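Local coordinates for carbohydrate kinase, pfkB family (Enterococcus faecalis, PDB 3KTN), which probably phosphorylates 2-keto-3-deoxygluconate, as a putative sugar kinase of the PfkB (ribokinase-like) family that binds magnesium, at residues F166-L174 with R202-F210. Residues are numbered along the deposited sequence; the frame is centred on the assembly and turned at random.
Sequences FDFNYRPSL and RDLVELLGF. With SO4 (sulfate ion), chain B.
Phe168, just past the end of strand 163-167, packs its ring against the short helix 201-206 and the turn that follows it. The ring rim does the touching: Phe168 CZ lies 3.8 Å from Leu208 CD1, and Phe168 CD1 lies 4.1 Å from Leu207 CD2, both methyls near the ring plane. Asp203 slides past this side chain with its carboxylate almost parallel to the ring (9°), while the Tyr187 ring of helix 177-190 also meets that of Phe168. With CG anti to the backbone N (chi1 168°), Tyr170 lies alongside Leu207, whose CB makes a CH-pi contact over one face, 4.2 Å from the ring centroid. Pro172 N sits over the opposite face, and Asp203 OD1 comes to the ring edge in plane, 3.4 Å from Tyr170 CD2. Arg171 points away from the helix; its extended chain brings NE and NH2 to O1 and O2 of a sulfate ion, probably from the crystallisation liquor and also bound by Arg108, in two hydrogen bonds, the second nearly straight (170°). Pro172 CG ends the contact, 4.1 Å from Glu206 OE1. No hydrogen bond joins the two segments: Asp203 instead spends OD2 on the backbone N of Ser200, which would hold its carboxylate between the two aromatic side chains. The loop after the strand thus packs through aromatic and leucine surfaces, with the Asp203 carboxylate set at the Tyr170 ring edge, while Arg171 binds the sulfate.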
ATOM      1  N   PHE A 166      22.028 -13.060  30.576  1.00 38.67           N
ATOM      2  CA  PHE A 166      21.356 -11.848  31.012  1.00 38.59           C
ATOM      3  C   PHE A 166      21.860 -10.635  30.248  1.00 37.48           C
ATOM      4  O   PHE A 166      23.053 -10.528  29.955  1.00 37.75           O
ATOM      5  CB  PHE A 166      21.611 -11.655  32.510  1.00 37.74           C
ATOM      6  CG  PHE A 166      21.055 -10.378  33.066  1.00 39.32           C
ATOM      7  CD1 PHE A 166      19.688 -10.214  33.234  1.00 39.11           C
ATOM      8  CD2 PHE A 166      21.906  -9.346  33.446  1.00 40.22           C
ATOM      9  CE1 PHE A 166      19.175  -9.039  33.769  1.00 40.28           C
ATOM     10  CE2 PHE A 166      21.402  -8.166  33.981  1.00 39.76           C
ATOM     11  CZ  PHE A 166      20.036  -8.013  34.146  1.00 40.42           C
ATOM     12  N   ASP A 167      20.951  -9.718  29.930  1.00 35.41           N
ATOM     13  CA  ASP A 167      21.327  -8.510  29.215  1.00 36.11           C
ATOM     14  C   ASP A 167      20.992  -7.273  30.026  1.00 36.93           C
ATOM     15  O   ASP A 167      19.905  -7.161  30.588  1.00 37.23           O
ATOM     16  CB  ASP A 167      20.605  -8.437  27.860  1.00 36.14           C
ATOM     17  CG  ASP A 167      19.104  -8.214  28.002  1.00 37.46           C
ATOM     18  OD1 ASP A 167      18.627  -7.110  27.671  1.00 38.71           O
ATOM     19  OD2 ASP A 167      18.399  -9.137  28.456  1.00 37.39           O
ATOM     20  N   PHE A 168      21.948  -6.355  30.100  1.00 39.39           N
ATOM     21  CA  PHE A 168      21.741  -5.098  30.798  1.00 43.46           C
ATOM     22  C   PHE A 168      20.787  -4.316  29.895  1.00 44.88           C
ATOM     23  O   PHE A 168      21.023  -4.206  28.690  1.00 42.81           O
ATOM     24  CB  PHE A 168      23.063  -4.324  30.915  1.00 45.72           C
ATOM     25  CG  PHE A 168      23.940  -4.755  32.062  1.00 50.37           C
ATOM     26  CD1 PHE A 168      23.945  -4.037  33.253  1.00 53.40           C
ATOM     27  CD2 PHE A 168      24.774  -5.861  31.947  1.00 52.19           C
ATOM     28  CE1 PHE A 168      24.773  -4.415  34.317  1.00 54.57           C
ATOM     29  CE2 PHE A 168      25.606  -6.247  33.002  1.00 54.21           C
ATOM     30  CZ  PHE A 168      25.605  -5.524  34.185  1.00 53.99           C
ATOM     31  N   ASN A 169      19.708  -3.789  30.456  1.00 46.06           N
ATOM     32  CA  ASN A 169      18.768  -3.014  29.658  1.00 47.72           C
ATOM     33  C   ASN A 169      18.659  -1.643  30.301  1.00 50.18           C
ATOM     34  O   ASN A 169      17.568  -1.126  30.508  1.00 51.82           O
ATOM     35  CB  ASN A 169      17.392  -3.682  29.627  1.00 46.61           C
ATOM     36  CG  ASN A 169      16.524  -3.168  28.490  1.00 47.31           C
ATOM     37  OD1 ASN A 169      15.317  -2.988  28.642  1.00 44.92           O
ATOM     38  ND2 ASN A 169      17.141  -2.940  27.337  1.00 46.03           N
ATOM     39  N   TYR A 170      19.811  -1.067  30.621  1.00 53.40           N
ATOM     40  CA  TYR A 170      19.879   0.240  31.258  1.00 55.61           C
ATOM     41  C   TYR A 170      20.033   1.366  30.250  1.00 55.69           C
ATOM     42  O   TYR A 170      21.014   1.421  29.512  1.00 55.18           O
ATOM     43  CB  TYR A 170      21.052   0.285  32.243  1.00 58.50           C
ATOM     44  CG  TYR A 170      21.385   1.678  32.740  1.00 62.04           C
ATOM     45  CD1 TYR A 170      20.453   2.428  33.460  1.00 63.54           C
ATOM     46  CD2 TYR A 170      22.634   2.248  32.487  1.00 64.06           C
ATOM     47  CE1 TYR A 170      20.758   3.712  33.918  1.00 65.27           C
ATOM     48  CE2 TYR A 170      22.950   3.531  32.940  1.00 65.49           C
ATOM     49  CZ  TYR A 170      22.007   4.255  33.653  1.00 65.90           C
ATOM     50  OH  TYR A 170      22.313   5.519  34.102  1.00 67.39           O
ATOM     51  N   ARG A 171      19.054   2.262  30.226  1.00 56.62           N
ATOM     52  CA  ARG A 171      19.091   3.403  29.324  1.00 58.38           C
ATOM     53  C   ARG A 171      19.133   4.676  30.161  1.00 60.77           C
ATOM     54  O   ARG A 171      18.122   5.108  30.715  1.00 59.66           O
ATOM     55  CB  ARG A 171      17.873   3.397  28.398  1.00 55.51           C
ATOM     56  CG  ARG A 171      17.853   2.209  27.450  1.00 53.47           C
ATOM     57  CD  ARG A 171      16.672   2.267  26.501  1.00 52.51           C
ATOM     58  NE  ARG A 171      16.552   1.056  25.693  1.00 49.47           N
ATOM     59  CZ  ARG A 171      17.459   0.642  24.814  1.00 47.70           C
ATOM     60  NH1 ARG A 171      18.567   1.342  24.621  1.00 45.46           N
ATOM     61  NH2 ARG A 171      17.256  -0.477  24.129  1.00 44.60           N
ATOM     62  N   PRO A 172      20.324   5.285  30.267  1.00 63.89           N
ATOM     63  CA  PRO A 172      20.568   6.513  31.027  1.00 66.35           C
ATOM     64  C   PRO A 172      19.463   7.549  30.842  1.00 68.94           C
ATOM     65  O   PRO A 172      18.846   8.005  31.805  1.00 68.82           O
ATOM     66  CB  PRO A 172      21.902   6.997  30.466  1.00 66.00           C
ATOM     67  CG  PRO A 172      22.604   5.716  30.128  1.00 64.77           C
ATOM     68  CD  PRO A 172      21.512   4.917  29.470  1.00 64.03           C
ATOM     69  N   SER A 173      19.220   7.898  29.584  1.00 71.29           N
ATOM     70  CA  SER A 173      18.216   8.888  29.215  1.00 73.63           C
ATOM     71  C   SER A 173      16.807   8.654  29.760  1.00 74.18           C
ATOM     72  O   SER A 173      16.061   9.610  29.979  1.00 75.56           O
ATOM     73  CB  SER A 173      18.164   9.007  27.689  1.00 74.63           C
ATOM     74  OG  SER A 173      18.091   7.725  27.082  1.00 76.78           O
ATOM     75  N   LEU A 174      16.434   7.399  29.977  1.00 74.09           N
ATOM     76  CA  LEU A 174      15.096   7.101  30.479  1.00 74.68           C
ATOM     77  C   LEU A 174      15.061   6.815  31.980  1.00 75.23           C
ATOM     78  O   LEU A 174      14.097   6.234  32.482  1.00 74.93           O
ATOM     79  CB  LEU A 174      14.500   5.910  29.717  1.00 74.97           C
ATOM     80  CG  LEU A 174      14.161   6.100  28.232  1.00 76.08           C
ATOM     81  CD1 LEU A 174      15.396   6.530  27.454  1.00 76.35           C
ATOM     82  CD2 LEU A 174      13.603   4.799  27.672  1.00 74.93           C
ATOM     83  N   ARG A 202      30.264   1.373  30.165  1.00 63.58           N
ATOM     84  CA  ARG A 202      29.506   2.443  30.798  1.00 64.32           C
ATOM     85  C   ARG A 202      28.443   1.921  31.755  1.00 63.14           C
ATOM     86  O   ARG A 202      28.047   2.623  32.685  1.00 63.76           O
ATOM     87  CB  ARG A 202      28.854   3.342  29.744  1.00 67.25           C
ATOM     88  CG  ARG A 202      29.847   4.112  28.894  1.00 71.48           C
ATOM     89  CD  ARG A 202      29.159   5.208  28.094  1.00 75.38           C
ATOM     90  NE  ARG A 202      30.098   5.931  27.239  1.00 79.59           N
ATOM     91  CZ  ARG A 202      30.730   5.395  26.199  1.00 81.18           C
ATOM     92  NH1 ARG A 202      30.524   4.123  25.880  1.00 81.70           N
ATOM     93  NH2 ARG A 202      31.569   6.130  25.479  1.00 82.51           N
ATOM     94  N   ASP A 203      27.966   0.698  31.533  1.00 61.36           N
ATOM     95  CA  ASP A 203      26.963   0.141  32.435  1.00 59.81           C
ATOM     96  C   ASP A 203      27.614  -0.114  33.788  1.00 58.81           C
ATOM     97  O   ASP A 203      27.075   0.257  34.833  1.00 58.01           O
ATOM     98  CB  ASP A 203      26.389  -1.175  31.893  1.00 60.20           C
ATOM     99  CG  ASP A 203      25.420  -0.965  30.742  1.00 60.48           C
ATOM    100  OD1 ASP A 203      24.522  -0.105  30.867  1.00 62.29           O
ATOM    101  OD2 ASP A 203      25.546  -1.672  29.721  1.00 58.46           O
ATOM    102  N   LEU A 204      28.781  -0.747  33.760  1.00 56.77           N
ATOM    103  CA  LEU A 204      29.508  -1.062  34.980  1.00 57.71           C
ATOM    104  C   LEU A 204      29.793   0.197  35.792  1.00 57.65           C
ATOM    105  O   LEU A 204      29.557   0.232  36.997  1.00 57.59           O
ATOM    106  CB  LEU A 204      30.818  -1.773  34.636  1.00 55.41           C
ATOM    107  CG  LEU A 204      30.635  -3.002  33.744  1.00 55.84           C
ATOM    108  CD1 LEU A 204      31.982  -3.657  33.477  1.00 55.26           C
ATOM    109  CD2 LEU A 204      29.686  -3.982  34.417  1.00 54.90           C
ATOM    110  N   VAL A 205      30.277   1.236  35.121  1.00 58.02           N
ATOM    111  CA  VAL A 205      30.603   2.491  35.782  1.00 57.90           C
ATOM    112  C   VAL A 205      29.381   3.317  36.191  1.00 59.56           C
ATOM    113  O   VAL A 205      29.206   3.639  37.369  1.00 60.46           O
ATOM    114  CB  VAL A 205      31.516   3.360  34.882  1.00 57.44           C
ATOM    115  CG1 VAL A 205      31.745   4.722  35.521  1.00 55.71           C
ATOM    116  CG2 VAL A 205      32.846   2.651  34.658  1.00 55.97           C
ATOM    117  N   GLU A 206      28.537   3.650  35.221  1.00 59.38           N
ATOM    118  CA  GLU A 206      27.356   4.465  35.479  1.00 59.29           C
ATOM    119  C   GLU A 206      26.205   3.807  36.221  1.00 58.25           C
ATOM    120  O   GLU A 206      25.463   4.486  36.930  1.00 58.31           O
ATOM    121  CB  GLU A 206      26.820   5.037  34.169  1.00 62.27           C
ATOM    122  CG  GLU A 206      27.680   6.130  33.579  1.00 66.10           C
ATOM    123  CD  GLU A 206      27.106   6.667  32.288  1.00 68.96           C
ATOM    124  OE1 GLU A 206      25.897   6.993  32.272  1.00 69.05           O
ATOM    125  OE2 GLU A 206      27.862   6.765  31.296  1.00 70.82           O
ATOM    126  N   LEU A 207      26.031   2.500  36.059  1.00 56.72           N
ATOM    127  CA  LEU A 207      24.931   1.830  36.742  1.00 56.15           C
ATOM    128  C   LEU A 207      25.370   1.074  37.987  1.00 55.74           C
ATOM    129  O   LEU A 207      24.787   1.238  39.058  1.00 55.28           O
ATOM    130  CB  LEU A 207      24.215   0.865  35.791  1.00 54.69           C
ATOM    131  CG  LEU A 207      23.096   0.051  36.451  1.00 53.80           C
ATOM    132  CD1 LEU A 207      22.029   0.992  36.991  1.00 53.14           C
ATOM    133  CD2 LEU A 207      22.499  -0.923  35.448  1.00 53.09           C
ATOM    134  N   LEU A 208      26.398   0.245  37.839  1.00 55.63           N
ATOM    135  CA  LEU A 208      26.900  -0.551  38.944  1.00 57.08           C
ATOM    136  C   LEU A 208      27.902   0.208  39.812  1.00 58.80           C
ATOM    137  O   LEU A 208      28.513  -0.364  40.710  1.00 59.13           O
ATOM    138  CB  LEU A 208      27.526  -1.839  38.408  1.00 56.03           C
ATOM    139  CG  LEU A 208      26.573  -2.738  37.614  1.00 55.29           C
ATOM    140  CD1 LEU A 208      27.298  -3.996  37.195  1.00 54.72           C
ATOM    141  CD2 LEU A 208      25.356  -3.086  38.457  1.00 55.08           C
ATOM    142  N   GLY A 209      28.064   1.496  39.529  1.00 60.28           N
ATOM    143  CA  GLY A 209      28.968   2.331  40.300  1.00 61.60           C
ATOM    144  C   GLY A 209      30.428   1.921  40.375  1.00 62.57           C
ATOM    145  O   GLY A 209      31.159   2.430  41.220  1.00 63.20           O
ATOM    146  N   PHE A 210      30.865   1.011  39.511  1.00 63.47           N
ATOM    147  CA  PHE A 210      32.262   0.588  39.524  1.00 64.30           C
ATOM    148  C   PHE A 210      33.185   1.776  39.285  1.00 66.40           C
ATOM    149  O   PHE A 210      32.803   2.756  38.638  1.00 65.99           O
ATOM    150  CB  PHE A 210      32.512  -0.472  38.451  1.00 62.81           C
ATOM    151  CG  PHE A 210      32.233  -1.874  38.905  1.00 62.26           C
ATOM    152  CD1 PHE A 210      33.275  -2.780  39.073  1.00 61.21           C
ATOM    153  CD2 PHE A 210      30.934  -2.294  39.163  1.00 61.38           C
ATOM    154  CE1 PHE A 210      33.026  -4.086  39.490  1.00 61.21           C
ATOM    155  CE2 PHE A 210      30.674  -3.597  39.579  1.00 60.84           C
ATOM    156  CZ  PHE A 210      31.722  -4.494  39.744  1.00 61.16           C
TER
HETATM  157  S   SO4 B 401      13.757  -1.247  25.807  1.00 42.69           S
HETATM  158  O1  SO4 B 401      14.537  -0.291  26.616  1.00 42.45           O
HETATM  159  O2  SO4 B 401      14.611  -1.802  24.746  1.00 39.44           O
HETATM  160  O3  SO4 B 401      13.269  -2.341  26.665  1.00 40.98           O
HETATM  161  O4  SO4 B 401      12.605  -0.540  25.225  1.00 40.50           O